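Side-chain contacts in nucleoside-diphosphate-sugar epimerase (Pseudomonas aeruginosa, PDB 2X4G), which probably acts as an NAD-dependent epimerase or related oxidoreductase on sugar nucleotides, within the extended short-chain dehydrogenase/reductase family: residues A[165-168]-A[169-173]; A[125-128]-A[129-132]. All coordinates share one frame; numbering follows the deposited sequence.

Overall arrangement
Two local contacts of one Rossmann-type chain show how short-range bonding changes with its place in the fold. Contact 1, its centre about 20 Å from that of the chain, closes helix 154-171. One flank lies against helix 98-116 and strand 176-185, while charged side chains cover a more exposed side. Contact 2 comes earlier in sequence, in the loop after strand 121-124, and sits deeper, with Ala129 and Met130 buried. Their centres are about 17 Å apart and they do not touch, yet helix 154-171 links them, because Ala129 packs on Asp163, a salt-bridge partner of Arg167. Contact 1 relies on i to i+4 bonds and guanidinium groups, contact 2 on i to i+3 bonds and apolar carbon.

Contact 1 of 2, residues A[165-168]-A[169-173]; sequences QARE and QARNG
Gln165 to Glu168 meet Gln169 to Asn172 in a local i to i+4 contact along the last turns of helix 154-171, a flanking helix of the Rossmann-type fold, and the helix ends in a Schellman motif at Gly173. Four backbone bonds join the halves; that from Arg171 N to Arg167 O is nearly straight at 175°, whereas the last, Asn172 N to Glu168 O, is more bent.

Over this backbone folds the side chain of Arg171. A bend at chi3 (-100°) turns its guanidinium back along the helix, with one face laid over the chain: Arg167 O lies 4.0 Å above the plane, over its centre, and Glu168 N sits nearer the rim of the same face. NH1 reaches Glu168 CB at 3.7 Å, while the Glu168 carboxylate stands 70° from the guanidinium plane and forms no salt bridge with it. Arg167 NE and Arg171 NH2 are 4.2 Å apart, but Arg167 bridges Asp163 and Glu164, and Glu164 also makes a long, weak ion pair with Arg171, so the gathered charges are probably balanced.

On the inner flank Gln165 OE1 is hydrogen-bonded to Thr106, and Ala166 and Gln169 pack on Tyr110 and Val176. The helix stops where Gly173, with a positive phi, donates its N to Ala170 O at 2.8 Å, inside the wider loop from Leu174 N to Gln169 O.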
loop_
_atom_site.group_PDB
_atom_site.type_symbol
_atom_site.label_atom_id
_atom_site.label_comp_id
_atom_site.label_asym_id
_atom_site.label_seq_id
_atom_site.Cartn_x
_atom_site.Cartn_y
_atom_site.Cartn_z
ATOM N N GLN A 165 26.991 -5.505 2.510
ATOM C CA GLN A 165 27.349 -6.120 3.786
ATOM C C GLN A 165 28.186 -7.369 3.590
ATOM O O GLN A 165 29.214 -7.541 4.252
ATOM C CB GLN A 165 26.091 -6.489 4.562
ATOM C CG GLN A 165 26.345 -7.068 5.949
ATOM C CD GLN A 165 25.064 -7.513 6.638
ATOM O OE1 GLN A 165 24.180 -8.097 5.995
ATOM N NE2 GLN A 165 24.957 -7.246 7.952
ATOM N N ALA A 166 27.744 -8.239 2.687
ATOM C CA ALA A 166 28.467 -9.481 2.406
ATOM C C ALA A 166 29.880 -9.199 1.864
ATOM O O ALA A 166 30.870 -9.753 2.361
ATOM C CB ALA A 166 27.667 -10.372 1.445
ATOM N N ARG A 167 29.981 -8.319 0.873
ATOM C CA ARG A 167 31.291 -7.957 0.324
ATOM C C ARG A 167 32.194 -7.375 1.416
ATOM O O ARG A 167 33.405 -7.613 1.424
ATOM C CB ARG A 167 31.148 -6.950 -0.825
ATOM C CG ARG A 167 30.313 -7.452 -1.998
ATOM C CD ARG A 167 30.612 -6.729 -3.293
ATOM N NE ARG A 167 30.577 -5.271 -3.148
ATOM C CZ ARG A 167 29.468 -4.529 -3.054
ATOM N NH1 ARG A 167 28.257 -5.088 -3.075
ATOM N NH2 ARG A 167 29.560 -3.210 -2.938
ATOM N N GLU A 168 31.585 -6.613 2.325
ATOM C CA GLU A 168 32.258 -5.958 3.445
ATOM C C GLU A 168 32.850 -6.990 4.403
ATOM O O GLU A 168 33.954 -6.812 4.896
ATOM C CB GLU A 168 31.240 -5.029 4.122
ATOM C CG GLU A 168 31.606 -4.311 5.429
ATOM C CD GLU A 168 30.328 -3.780 6.156
ATOM O OE1 GLU A 168 29.774 -4.506 7.027
ATOM O OE2 GLU A 168 29.846 -2.664 5.820
ATOM N N GLN A 169 32.141 -8.088 4.633
ATOM C CA GLN A 169 32.686 -9.186 5.428
ATOM C C GLN A 169 33.857 -9.883 4.704
ATOM O O GLN A 169 34.840 -10.275 5.330
ATOM C CB GLN A 169 31.599 -10.222 5.740
ATOM C CG GLN A 169 30.346 -9.687 6.441
ATOM C CD GLN A 169 30.582 -9.290 7.893
ATOM O OE1 GLN A 169 31.212 -10.017 8.657
ATOM N NE2 GLN A 169 30.057 -8.137 8.278
ATOM N N ALA A 170 33.743 -10.056 3.391
ATOM C CA ALA A 170 34.836 -10.617 2.595
ATOM C C ALA A 170 36.067 -9.741 2.750
ATOM O O ALA A 170 37.131 -10.211 3.156
ATOM C CB ALA A 170 34.442 -10.718 1.136
ATOM N N ARG A 171 35.903 -8.456 2.450
ATOM C CA ARG A 171 36.990 -7.487 2.568
ATOM C C ARG A 171 37.659 -7.547 3.927
ATOM O O ARG A 171 38.866 -7.361 4.018
ATOM C CB ARG A 171 36.490 -6.058 2.324
ATOM C CG ARG A 171 36.642 -5.574 0.884
ATOM C CD ARG A 171 36.208 -4.116 0.730
ATOM N NE ARG A 171 34.856 -4.010 0.168
ATOM C CZ ARG A 171 33.750 -3.634 0.820
ATOM N NH1 ARG A 171 33.762 -3.295 2.112
ATOM N NH2 ARG A 171 32.596 -3.595 0.153
ATOM N N ASN A 172 36.878 -7.803 4.979
ATOM C CA ASN A 172 37.408 -7.878 6.348
ATOM C C ASN A 172 37.911 -9.264 6.769
ATOM O O ASN A 172 38.070 -9.526 7.964
ATOM C CB ASN A 172 36.346 -7.399 7.341
ATOM C CG ASN A 172 36.045 -5.898 7.218
ATOM O OD1 ASN A 172 36.686 -5.156 6.463
ATOM N ND2 ASN A 172 35.054 -5.452 7.980
ATOM N N GLY A 173 38.158 -10.147 5.796
ATOM C CA GLY A 173 38.809 -11.434 6.046
ATOM C C GLY A 173 37.866 -12.594 6.332
ATOM O O GLY A 173 38.294 -13.647 6.807
#

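Contact 2 of 2, residues A[125-128]-A[129-132]; sequences GSAY and AMPR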
loop_
_atom_site.group_PDB
_atom_site.type_symbol
_atom_site.label_atom_id
_atom_site.label_comp_id
_atom_site.label_asym_id
_atom_site.label_seq_id
_atom_site.Cartn_x
_atom_site.Cartn_y
_atom_site.Cartn_z
ATOM N N GLY A 125 22.261 -13.740 -2.458
ATOM C CA GLY A 125 21.857 -12.380 -2.806
ATOM C C GLY A 125 20.776 -12.235 -3.878
ATOM O O GLY A 125 20.107 -13.202 -4.261
ATOM N N SER A 126 20.627 -11.009 -4.367
ATOM C CA SER A 126 19.624 -10.665 -5.344
ATOM C C SER A 126 20.205 -9.805 -6.433
ATOM O O SER A 126 21.139 -9.037 -6.209
ATOM C CB SER A 126 18.524 -9.875 -4.690
ATOM O OG SER A 126 17.786 -9.192 -5.675
ATOM N N ALA A 127 19.608 -9.911 -7.612
ATOM C CA ALA A 127 20.077 -9.209 -8.788
ATOM C C ALA A 127 19.647 -7.756 -8.729
ATOM O O ALA A 127 20.087 -6.942 -9.551
ATOM C CB ALA A 127 19.532 -9.868 -10.041
ATOM N N TYR A 128 18.766 -7.441 -7.774
ATOM C CA TYR A 128 18.308 -6.068 -7.553
ATOM C C TYR A 128 19.339 -5.236 -6.780
ATOM O O TYR A 128 19.237 -3.995 -6.738
ATOM C CB TYR A 128 16.940 -6.058 -6.873
ATOM C CG TYR A 128 15.825 -6.537 -7.778
ATOM C CD1 TYR A 128 15.083 -5.642 -8.542
ATOM C CD2 TYR A 128 15.517 -7.888 -7.886
ATOM C CE1 TYR A 128 14.059 -6.093 -9.384
ATOM C CE2 TYR A 128 14.498 -8.340 -8.723
ATOM C CZ TYR A 128 13.781 -7.444 -9.466
ATOM O OH TYR A 128 12.779 -7.899 -10.294
ATOM N N ALA A 129 20.349 -5.904 -6.210
ATOM C CA ALA A 129 21.525 -5.207 -5.680
ATOM C C ALA A 129 22.372 -4.582 -6.806
ATOM O O ALA A 129 23.269 -3.799 -6.537
ATOM C CB ALA A 129 22.387 -6.145 -4.820
ATOM N N MET A 130 22.088 -4.927 -8.056
ATOM C CA MET A 130 22.851 -4.423 -9.181
ATOM C C MET A 130 22.024 -3.383 -9.906
ATOM O O MET A 130 20.797 -3.483 -9.930
ATOM C CB MET A 130 23.194 -5.548 -10.150
ATOM C CG MET A 130 23.732 -6.820 -9.509
ATOM S SD MET A 130 24.148 -8.045 -10.790
ATOM C CE MET A 130 22.558 -8.347 -11.575
ATOM N N PRO A 131 22.692 -2.362 -10.478
ATOM C CA PRO A 131 22.001 -1.437 -11.355
ATOM C C PRO A 131 21.780 -2.069 -12.721
ATOM O O PRO A 131 22.319 -3.142 -13.006
ATOM C CB PRO A 131 22.972 -0.258 -11.453
ATOM C CG PRO A 131 24.302 -0.859 -11.265
ATOM C CD PRO A 131 24.102 -1.977 -10.283
ATOM N N ARG A 132 20.993 -1.394 -13.553
ATOM C CA ARG A 132 20.628 -1.901 -14.870
ATOM C C ARG A 132 21.815 -1.742 -15.823
ATOM O O ARG A 132 22.517 -0.749 -15.776
ATOM C CB ARG A 132 19.392 -1.146 -15.371
ATOM C CG ARG A 132 18.792 -1.667 -16.680
ATOM C CD ARG A 132 17.507 -0.914 -17.050
ATOM N NE ARG A 132 16.420 -1.230 -16.127
ATOM C CZ ARG A 132 15.709 -2.359 -16.145
ATOM N NH1 ARG A 132 15.955 -3.310 -17.051
ATOM N NH2 ARG A 132 14.749 -2.547 -15.245
#
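The ring of Tyr128 has Ser126 OG at its edge, in the ring plane, and the backbone on either side of this residue closes a turn in which Ala129 N bonds Ser126 O at 3.2 Å. Two bends follow strand 121-124 here, in the loop that leads on to helix 154-171. Ser126 OG accepts from Tyr128 N at 2.9 Å in an ST turn, and this bond is fairly straight; a chi1 of 162° carries OG away from its own backbone N and onto that donor. The tyrosine hydroxyl, at the far end of the ring, is hydrogen-bonded to Arg214.

A short 3-10 turn overlaps the ST turn. Met130 N repeats the bond of Ala129 one residue on, with Ala127 O. In both, the donor stands about 60° out of the carbonyl plane, away from the lone-pair directions.

Met130 then curls back over the turn. Its chain bends at chi3 (-62°), which brings the methyl CE alongside Ala127 CB at 3.7 Å, and the Met130 side chain also touches Arg238 and Leu240 of strand 238-247. Ala129 CB lies by Ser126 O and packs on Asp163.

Ser126 touches Lys159 of helix 154-171, consistent with the place of this loop beside the active site in extended short-chain dehydrogenases. Chemically, Ser126 accepts twice, through OG and O, and with Ala127 O probably helps to hold the turn, while the Met130 methyl packs on Ala127 CB and beside the Ala127 carbonyl O.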